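PDB 2G9Z: thiamine pyrophosphokinase from Candida albicans, which catalyses the transfer of a pyrophosphate group from ATP to thiamine, giving the cofactor thiamine pyrophosphate. Local coordinates for residues Asn64-Leu69 / Glu85-Ala90; Gly279-Ser284 / Asp330-Ile335. All blocks are in the same frame, centred on the assembly; numbering follows the deposited sequence.

Contact 1. Residues Asn64-Leu69 / Glu85-Ala90; sequences NVLLIL and EIIVCA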
ATOM      1  N   ASN A  64     -16.013   8.391 -18.577  1.00 29.27           N
ATOM      2  CA  ASN A  64     -14.662   8.301 -18.040  1.00 26.31           C
ATOM      3  C   ASN A  64     -14.207   9.582 -17.360  1.00 24.40           C
ATOM      4  O   ASN A  64     -14.300  10.676 -17.920  1.00 22.28           O
ATOM      5  CB  ASN A  64     -13.674   7.953 -19.154  1.00 26.61           C
ATOM      6  CG  ASN A  64     -13.871   6.551 -19.692  1.00 28.12           C
ATOM      7  OD1 ASN A  64     -13.376   6.215 -20.768  1.00 32.06           O
ATOM      8  ND2 ASN A  64     -14.585   5.720 -18.943  1.00 21.36           N
ATOM      9  N   VAL A  65     -13.697   9.423 -16.146  1.00 21.58           N
ATOM     10  CA  VAL A  65     -13.200  10.526 -15.348  1.00 21.36           C
ATOM     11  C   VAL A  65     -11.762  10.217 -14.970  1.00 20.87           C
ATOM     12  O   VAL A  65     -11.431   9.067 -14.675  1.00 18.02           O
ATOM     13  CB  VAL A  65     -14.000  10.672 -14.035  1.00 21.33           C
ATOM     14  CG1 VAL A  65     -13.432  11.819 -13.204  1.00 21.06           C
ATOM     15  CG2 VAL A  65     -15.468  10.886 -14.339  1.00 20.32           C
ATOM     16  N   LEU A  66     -10.915  11.240 -14.989  1.00 19.47           N
ATOM     17  CA  LEU A  66      -9.520  11.096 -14.600  1.00 17.75           C
ATOM     18  C   LEU A  66      -9.308  11.914 -13.331  1.00 17.99           C
ATOM     19  O   LEU A  66      -9.548  13.123 -13.316  1.00 19.58           O
ATOM     20  CB  LEU A  66      -8.584  11.610 -15.699  1.00 18.19           C
ATOM     21  CG  LEU A  66      -7.086  11.594 -15.364  1.00 18.31           C
ATOM     22  CD1 LEU A  66      -6.636  10.165 -15.106  1.00 19.09           C
ATOM     23  CD2 LEU A  66      -6.283  12.196 -16.508  1.00 16.86           C
ATOM     24  N   LEU A  67      -8.884  11.252 -12.262  1.00 16.70           N
ATOM     25  CA  LEU A  67      -8.630  11.928 -10.999  1.00 15.85           C
ATOM     26  C   LEU A  67      -7.128  11.885 -10.769  1.00 17.62           C
ATOM     27  O   LEU A  67      -6.530  10.809 -10.729  1.00 17.51           O
ATOM     28  CB  LEU A  67      -9.372  11.226  -9.862  1.00 15.98           C
ATOM     29  CG  LEU A  67      -9.126  11.741  -8.440  1.00 15.62           C
ATOM     30  CD1 LEU A  67      -9.289  13.260  -8.379  1.00 14.43           C
ATOM     31  CD2 LEU A  67     -10.110  11.057  -7.491  1.00 16.03           C
ATOM     32  N   ILE A  68      -6.519  13.056 -10.618  1.00 18.04           N
ATOM     33  CA  ILE A  68      -5.075  13.144 -10.433  1.00 19.50           C
ATOM     34  C   ILE A  68      -4.646  13.603  -9.052  1.00 20.20           C
ATOM     35  O   ILE A  68      -4.873  14.751  -8.666  1.00 21.50           O
ATOM     36  CB  ILE A  68      -4.457  14.102 -11.474  1.00 20.36           C
ATOM     37  CG1 ILE A  68      -4.902  13.688 -12.881  1.00 19.90           C
ATOM     38  CG2 ILE A  68      -2.926  14.094 -11.353  1.00 20.23           C
ATOM     39  CD1 ILE A  68      -4.561  14.693 -13.958  1.00 19.70           C
ATOM     40  N   LEU A  69      -4.020  12.704  -8.303  1.00 21.16           N
ATOM     41  CA  LEU A  69      -3.542  13.054  -6.979  1.00 21.30           C
ATOM     42  C   LEU A  69      -2.092  13.532  -7.044  1.00 20.94           C
ATOM     43  O   LEU A  69      -1.492  13.576  -8.117  1.00 21.28           O
ATOM     44  CB  LEU A  69      -3.707  11.880  -6.011  1.00 21.65           C
ATOM     45  CG  LEU A  69      -5.066  11.903  -5.291  1.00 21.94           C
ATOM     46  CD1 LEU A  69      -6.206  11.888  -6.305  1.00 19.48           C
ATOM     47  CD2 LEU A  69      -5.169  10.708  -4.349  1.00 25.41           C
ATOM     48  N   GLU A  85     -13.850  12.233 -20.137  1.00 28.95           N
ATOM     49  CA  GLU A  85     -14.835  13.290 -20.282  1.00 30.27           C
ATOM     50  C   GLU A  85     -14.519  14.451 -19.340  1.00 29.20           C
ATOM     51  O   GLU A  85     -14.567  15.617 -19.732  1.00 29.33           O
ATOM     52  CB  GLU A  85     -16.208  12.698 -19.970  1.00 31.90           C
ATOM     53  CG  GLU A  85     -17.372  13.656 -20.019  1.00 37.92           C
ATOM     54  CD  GLU A  85     -18.691  12.923 -19.900  1.00 39.58           C
ATOM     55  OE1 GLU A  85     -18.866  12.173 -18.916  1.00 40.00           O
ATOM     56  OE2 GLU A  85     -19.549  13.090 -20.792  1.00 43.24           O
ATOM     57  N   ILE A  86     -14.183  14.115 -18.098  1.00 27.65           N
ATOM     58  CA  ILE A  86     -13.860  15.110 -17.079  1.00 26.59           C
ATOM     59  C   ILE A  86     -12.549  14.748 -16.390  1.00 25.72           C
ATOM     60  O   ILE A  86     -12.270  13.571 -16.158  1.00 24.53           O
ATOM     61  CB  ILE A  86     -14.981  15.182 -16.009  1.00 27.37           C
ATOM     62  CG1 ILE A  86     -16.219  15.873 -16.587  1.00 29.08           C
ATOM     63  CG2 ILE A  86     -14.488  15.906 -14.768  1.00 31.23           C
ATOM     64  CD1 ILE A  86     -16.045  17.356 -16.832  1.00 27.63           C
ATOM     65  N   ILE A  87     -11.745  15.762 -16.083  1.00 23.06           N
ATOM     66  CA  ILE A  87     -10.475  15.563 -15.395  1.00 21.41           C
ATOM     67  C   ILE A  87     -10.489  16.388 -14.113  1.00 21.10           C
ATOM     68  O   ILE A  87     -10.810  17.579 -14.133  1.00 17.87           O
ATOM     69  CB  ILE A  87      -9.263  16.017 -16.244  1.00 21.27           C
ATOM     70  CG1 ILE A  87      -9.143  15.176 -17.519  1.00 23.76           C
ATOM     71  CG2 ILE A  87      -7.984  15.876 -15.428  1.00 21.72           C
ATOM     72  CD1 ILE A  87     -10.064  15.595 -18.642  1.00 25.08           C
ATOM     73  N   VAL A  88     -10.139  15.751 -13.000  1.00 19.99           N
ATOM     74  CA  VAL A  88     -10.112  16.419 -11.701  1.00 19.10           C
ATOM     75  C   VAL A  88      -8.757  16.274 -11.019  1.00 19.76           C
ATOM     76  O   VAL A  88      -8.209  15.173 -10.953  1.00 20.04           O
ATOM     77  CB  VAL A  88     -11.168  15.817 -10.746  1.00 17.92           C
ATOM     78  CG1 VAL A  88     -11.094  16.501  -9.382  1.00 17.29           C
ATOM     79  CG2 VAL A  88     -12.554  15.941 -11.350  1.00 18.93           C
ATOM     80  N   CYS A  89      -8.216  17.381 -10.517  1.00 17.82           N
ATOM     81  CA  CYS A  89      -6.950  17.344  -9.794  1.00 17.56           C
ATOM     82  C   CYS A  89      -7.246  17.525  -8.314  1.00 17.00           C
ATOM     83  O   CYS A  89      -7.943  18.460  -7.921  1.00 17.13           O
ATOM     84  CB  CYS A  89      -6.005  18.465 -10.237  1.00 16.72           C
ATOM     85  SG  CYS A  89      -5.292  18.275 -11.865  1.00 18.92           S
ATOM     86  N   ALA A  90      -6.735  16.619  -7.493  1.00 17.03           N
ATOM     87  CA  ALA A  90      -6.927  16.724  -6.056  1.00 16.48           C
ATOM     88  C   ALA A  90      -5.745  17.526  -5.518  1.00 17.23           C
ATOM     89  O   ALA A  90      -4.638  17.004  -5.411  1.00 17.22           O
ATOM     90  CB  ALA A  90      -6.961  15.328  -5.418  1.00 17.70           C
TER
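Leu67 and Val88 meet on one face of a pair of parallel strands, where a leucine methyl reaches across to the neighbouring strand. Chi1 of Leu67 (175°) sets CG beside the carbonyl carbon, and the second torsion turns CD1 toward the second strand, where it lies 3.8 Å from Val88 CG1 and 3.4 Å from Val88 O. The two side chains slant across one another, and the same CD1 also approaches Ala90 CB. Leu69 CD1 reaches that methyl too, 3.6 Å from Ala90 CB.

The other face carries Leu66, Ile68, Ile87 and Cys89. Here Ile68 and Ile87 lie alongside each other and point the same way, Ile68 CD1 resting 3.9 Å from Ile87 CG2. Ile68 directs CG1 away from its carbonyl carbon (chi1 -53°), and the extended chain beyond it brings CD1 beside Ile87 and into contact with Cys89 SG. Leu66 joins through CB, which touches Ile87 CG1.

Between the two faces, the backbone hydrogen bonds alternate in the parallel pattern. Val88 N reaches Leu66 O at 2.7 Å, almost linear with a 173° angle at the hydrogen, and Ile68 N meets Val88 O equally closely. At the N-terminal end of the pair Asn64 O accepts from Glu85 N at 2.7 Å and more weakly from Ile86 N, while Glu85 OE1 is hydrogen-bonded to Tyr167 OH and His63 ND1.

Strand 86-90 leads into Asp91, a magnesium ligand, and the Ala90 side chain lies about 7 Å from the bound ligand. The strands form a beta-alpha-beta unit through helix 77-81, which packs on Leu66 and Ile87. Helix 155-170 lies on the opposite face, against Val65, Ile86 and Ala90, and strands 205-210 and 122-125 flank 64-68 and 86-90 in the sheet.

Contact 2. Residues Gly279-Ser284 / Asp330-Ile335; sequences GLLPLS and DIVMNI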
ATOM      1  N   GLY A 279      -2.432 -10.049  -7.956  1.00 12.34           N
ATOM      2  CA  GLY A 279      -2.659 -10.409  -6.573  1.00 12.63           C
ATOM      3  C   GLY A 279      -4.099 -10.190  -6.184  1.00 11.83           C
ATOM      4  O   GLY A 279      -4.795  -9.394  -6.800  1.00 13.13           O
ATOM      5  N   LEU A 280      -4.551 -10.916  -5.167  1.00 13.86           N
ATOM      6  CA  LEU A 280      -5.919 -10.792  -4.671  1.00 15.19           C
ATOM      7  C   LEU A 280      -5.730 -10.410  -3.218  1.00 15.77           C
ATOM      8  O   LEU A 280      -5.223 -11.195  -2.429  1.00 14.69           O
ATOM      9  CB  LEU A 280      -6.664 -12.120  -4.813  1.00 14.08           C
ATOM     10  CG  LEU A 280      -6.970 -12.491  -6.270  1.00 18.07           C
ATOM     11  CD1 LEU A 280      -5.702 -12.973  -6.960  1.00 20.25           C
ATOM     12  CD2 LEU A 280      -8.036 -13.578  -6.314  1.00 21.27           C
ATOM     13  N   LEU A 281      -6.139  -9.194  -2.876  1.00 15.48           N
ATOM     14  CA  LEU A 281      -5.908  -8.668  -1.537  1.00 15.30           C
ATOM     15  C   LEU A 281      -7.152  -8.431  -0.691  1.00 12.85           C
ATOM     16  O   LEU A 281      -7.934  -7.521  -0.953  1.00 12.24           O
ATOM     17  CB  LEU A 281      -5.092  -7.382  -1.695  1.00 16.12           C
ATOM     18  CG  LEU A 281      -4.141  -7.575  -2.893  1.00 17.92           C
ATOM     19  CD1 LEU A 281      -3.541  -6.263  -3.328  1.00 20.99           C
ATOM     20  CD2 LEU A 281      -3.062  -8.592  -2.537  1.00 17.95           C
ATOM     21  N   PRO A 282      -7.344  -9.257   0.350  1.00 15.13           N
ATOM     22  CA  PRO A 282      -8.495  -9.155   1.253  1.00 14.43           C
ATOM     23  C   PRO A 282      -8.285  -8.035   2.268  1.00 15.81           C
ATOM     24  O   PRO A 282      -7.952  -8.283   3.427  1.00 16.81           O
ATOM     25  CB  PRO A 282      -8.537 -10.535   1.897  1.00 13.86           C
ATOM     26  CG  PRO A 282      -7.085 -10.868   2.044  1.00 14.16           C
ATOM     27  CD  PRO A 282      -6.472 -10.387   0.729  1.00 15.19           C
ATOM     28  N   LEU A 283      -8.491  -6.801   1.821  1.00 17.58           N
ATOM     29  CA  LEU A 283      -8.289  -5.632   2.666  1.00 18.26           C
ATOM     30  C   LEU A 283      -9.538  -5.051   3.333  1.00 20.85           C
ATOM     31  O   LEU A 283      -9.473  -3.974   3.925  1.00 25.73           O
ATOM     32  CB  LEU A 283      -7.581  -4.549   1.845  1.00 16.04           C
ATOM     33  CG  LEU A 283      -6.174  -4.966   1.397  1.00 16.93           C
ATOM     34  CD1 LEU A 283      -5.625  -4.021   0.340  1.00 17.39           C
ATOM     35  CD2 LEU A 283      -5.268  -5.002   2.617  1.00 17.91           C
ATOM     36  N   SER A 284     -10.666  -5.751   3.257  1.00 20.81           N
ATOM     37  CA  SER A 284     -11.897  -5.249   3.875  1.00 22.53           C
ATOM     38  C   SER A 284     -12.137  -5.843   5.263  1.00 24.63           C
ATOM     39  O   SER A 284     -11.343  -6.637   5.755  1.00 25.86           O
ATOM     40  CB  SER A 284     -13.104  -5.569   2.994  1.00 21.25           C
ATOM     41  OG  SER A 284     -13.444  -6.939   3.097  1.00 22.49           O
ATOM     42  N   ASP A 330     -16.518  -8.770  -1.800  1.00 18.66           N
ATOM     43  CA  ASP A 330     -15.652  -7.887  -2.570  1.00 17.40           C
ATOM     44  C   ASP A 330     -14.202  -8.082  -2.145  1.00 16.95           C
ATOM     45  O   ASP A 330     -13.907  -8.295  -0.967  1.00 16.88           O
ATOM     46  CB  ASP A 330     -16.026  -6.413  -2.364  1.00 18.56           C
ATOM     47  CG  ASP A 330     -17.381  -6.047  -2.963  1.00 21.29           C
ATOM     48  OD1 ASP A 330     -17.944  -6.840  -3.751  1.00 20.24           O
ATOM     49  OD2 ASP A 330     -17.876  -4.942  -2.650  1.00 23.27           O
ATOM     50  N   ILE A 331     -13.299  -8.018  -3.113  1.00 15.02           N
ATOM     51  CA  ILE A 331     -11.886  -8.158  -2.818  1.00 13.09           C
ATOM     52  C   ILE A 331     -11.081  -7.414  -3.869  1.00 12.21           C
ATOM     53  O   ILE A 331     -11.433  -7.391  -5.051  1.00 11.64           O
ATOM     54  CB  ILE A 331     -11.456  -9.652  -2.761  1.00 13.98           C
ATOM     55  CG1 ILE A 331      -9.987  -9.760  -2.320  1.00 13.41           C
ATOM     56  CG2 ILE A 331     -11.672 -10.313  -4.117  1.00 14.55           C
ATOM     57  CD1 ILE A 331      -9.514 -11.207  -2.064  1.00 12.45           C
ATOM     58  N   VAL A 332     -10.003  -6.791  -3.421  1.00 11.30           N
ATOM     59  CA  VAL A 332      -9.130  -6.027  -4.294  1.00 13.28           C
ATOM     60  C   VAL A 332      -8.219  -6.910  -5.137  1.00 13.66           C
ATOM     61  O   VAL A 332      -7.715  -7.926  -4.666  1.00 13.91           O
ATOM     62  CB  VAL A 332      -8.220  -5.083  -3.471  1.00 13.79           C
ATOM     63  CG1 VAL A 332      -7.138  -4.485  -4.359  1.00 12.94           C
ATOM     64  CG2 VAL A 332      -9.057  -3.988  -2.827  1.00 15.78           C
ATOM     65  N   MET A 333      -8.013  -6.510  -6.386  1.00 14.25           N
ATOM     66  CA  MET A 333      -7.100  -7.215  -7.272  1.00 13.47           C
ATOM     67  C   MET A 333      -6.187  -6.203  -7.958  1.00 12.77           C
ATOM     68  O   MET A 333      -6.629  -5.136  -8.387  1.00 11.93           O
ATOM     69  CB  MET A 333      -7.848  -8.019  -8.345  1.00 14.98           C
ATOM     70  CG  MET A 333      -6.908  -8.632  -9.389  1.00 15.77           C
ATOM     71  SD  MET A 333      -7.682  -9.883 -10.464  1.00 16.72           S
ATOM     72  CE  MET A 333      -6.404 -11.126 -10.535  1.00 18.35           C
ATOM     73  N   ASN A 334      -4.902  -6.529  -8.023  1.00 12.64           N
ATOM     74  CA  ASN A 334      -3.946  -5.678  -8.704  1.00 12.55           C
ATOM     75  C   ASN A 334      -3.342  -6.522  -9.808  1.00 13.59           C
ATOM     76  O   ASN A 334      -3.143  -7.724  -9.641  1.00 15.61           O
ATOM     77  CB  ASN A 334      -2.830  -5.201  -7.764  1.00 12.26           C
ATOM     78  CG  ASN A 334      -1.882  -6.317  -7.357  1.00 14.64           C
ATOM     79  OD1 ASN A 334      -2.274  -7.264  -6.682  1.00 14.96           O
ATOM     80  ND2 ASN A 334      -0.624  -6.202  -7.761  1.00 14.18           N
ATOM     81  N   ILE A 335      -3.084  -5.895 -10.946  1.00 14.09           N
ATOM     82  CA  ILE A 335      -2.459  -6.571 -12.067  1.00 13.27           C
ATOM     83  C   ILE A 335      -1.289  -5.699 -12.468  1.00 15.62           C
ATOM     84  O   ILE A 335      -1.457  -4.505 -12.711  1.00 14.12           O
ATOM     85  CB  ILE A 335      -3.412  -6.709 -13.269  1.00 14.40           C
ATOM     86  CG1 ILE A 335      -4.586  -7.628 -12.906  1.00 11.29           C
ATOM     87  CG2 ILE A 335      -2.649  -7.265 -14.471  1.00 13.45           C
ATOM     88  CD1 ILE A 335      -5.583  -7.830 -14.044  1.00 13.58           C
TER
HETATM   89  O   HOH W   1     -15.303  -7.465   1.270  0.98 18.83           O
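Val332 O receives the shortest direct polar bond between these strands, from Leu281 N at 2.7 Å, with an angle of 167° at the hydrogen. The return bond from Val332 N to Leu281 O is long and weak, and Tyr228 OH offers that amide a second weak partner. Two residues back, Gly279 and Asn334 exchange a second pair of bonds, Asn334 N reaching Gly279 O at 3.1 Å.

Asn334 holds CG in the crowded position between its backbone N and carbonyl carbon (chi1 70°), which carries OD1 over the glycine, 3.2 Å from Gly279 CA. Its ND2 is hydrogen-bonded to Asp218 OD1 of the second subunit. The Leu281 side chain crosses that of Asn334 at about a right angle and places CD1 3.7 Å from Asn334 OD1; it also slants across Val332.

The pairing is that of antiparallel strands, with Gly279-Asn334 and Leu281-Val332 as hydrogen-bonded pairs and Leu280-Met333 as the non-hydrogen-bonded pair between them. It belongs to the thiamine-binding part of the enzyme: the side chain of Leu280 lies about 7 Å from a bound thiamine imidodiphosphate, and its backbone is hydrogen-bonded to Ser312 of the ligand pocket. Strand 277-281 then ends in an inverse gamma turn centred on Pro282.

On the other face Leu280 and Met333 run alongside each other in the same direction, joined at their ends by Leu280 CD1 and Met333 CE, 4.1 Å apart. Ile331 extends with CG1 anti to its backbone N (chi1 -175°), bringing CG1 to 3.3 Å from Leu281 O and CD1 against Pro282 CB. Past the turn, a water links Ser284 OG to Asp330 O, to which it donates at 2.8 Å. Phe217 of the second subunit packs on Leu281 and Asn334, while Leu227 of helix 217-233 in the same chain touches Val332.

From the N terminus, the chain first closes contact 1, where 85-90 returns beside 64-69 after a short crossover of 15 residues containing helix 77-81. Contact 2 opens only much later and closes a longer excursion of 45 residues, rich in strand and without helix, between 279-284 and 330-335. The two loops therefore follow in series, neither nested nor crossed. Contact 1 pairs parallel strands in the catalytic part, and contact 2 pairs antiparallel strands in the vitamin B1-binding part. Their centres lie 23 Å apart, on opposite sides of the chain's centre, yet one mixed sheet joins them through strands 205-210, 237-242 and 246-251.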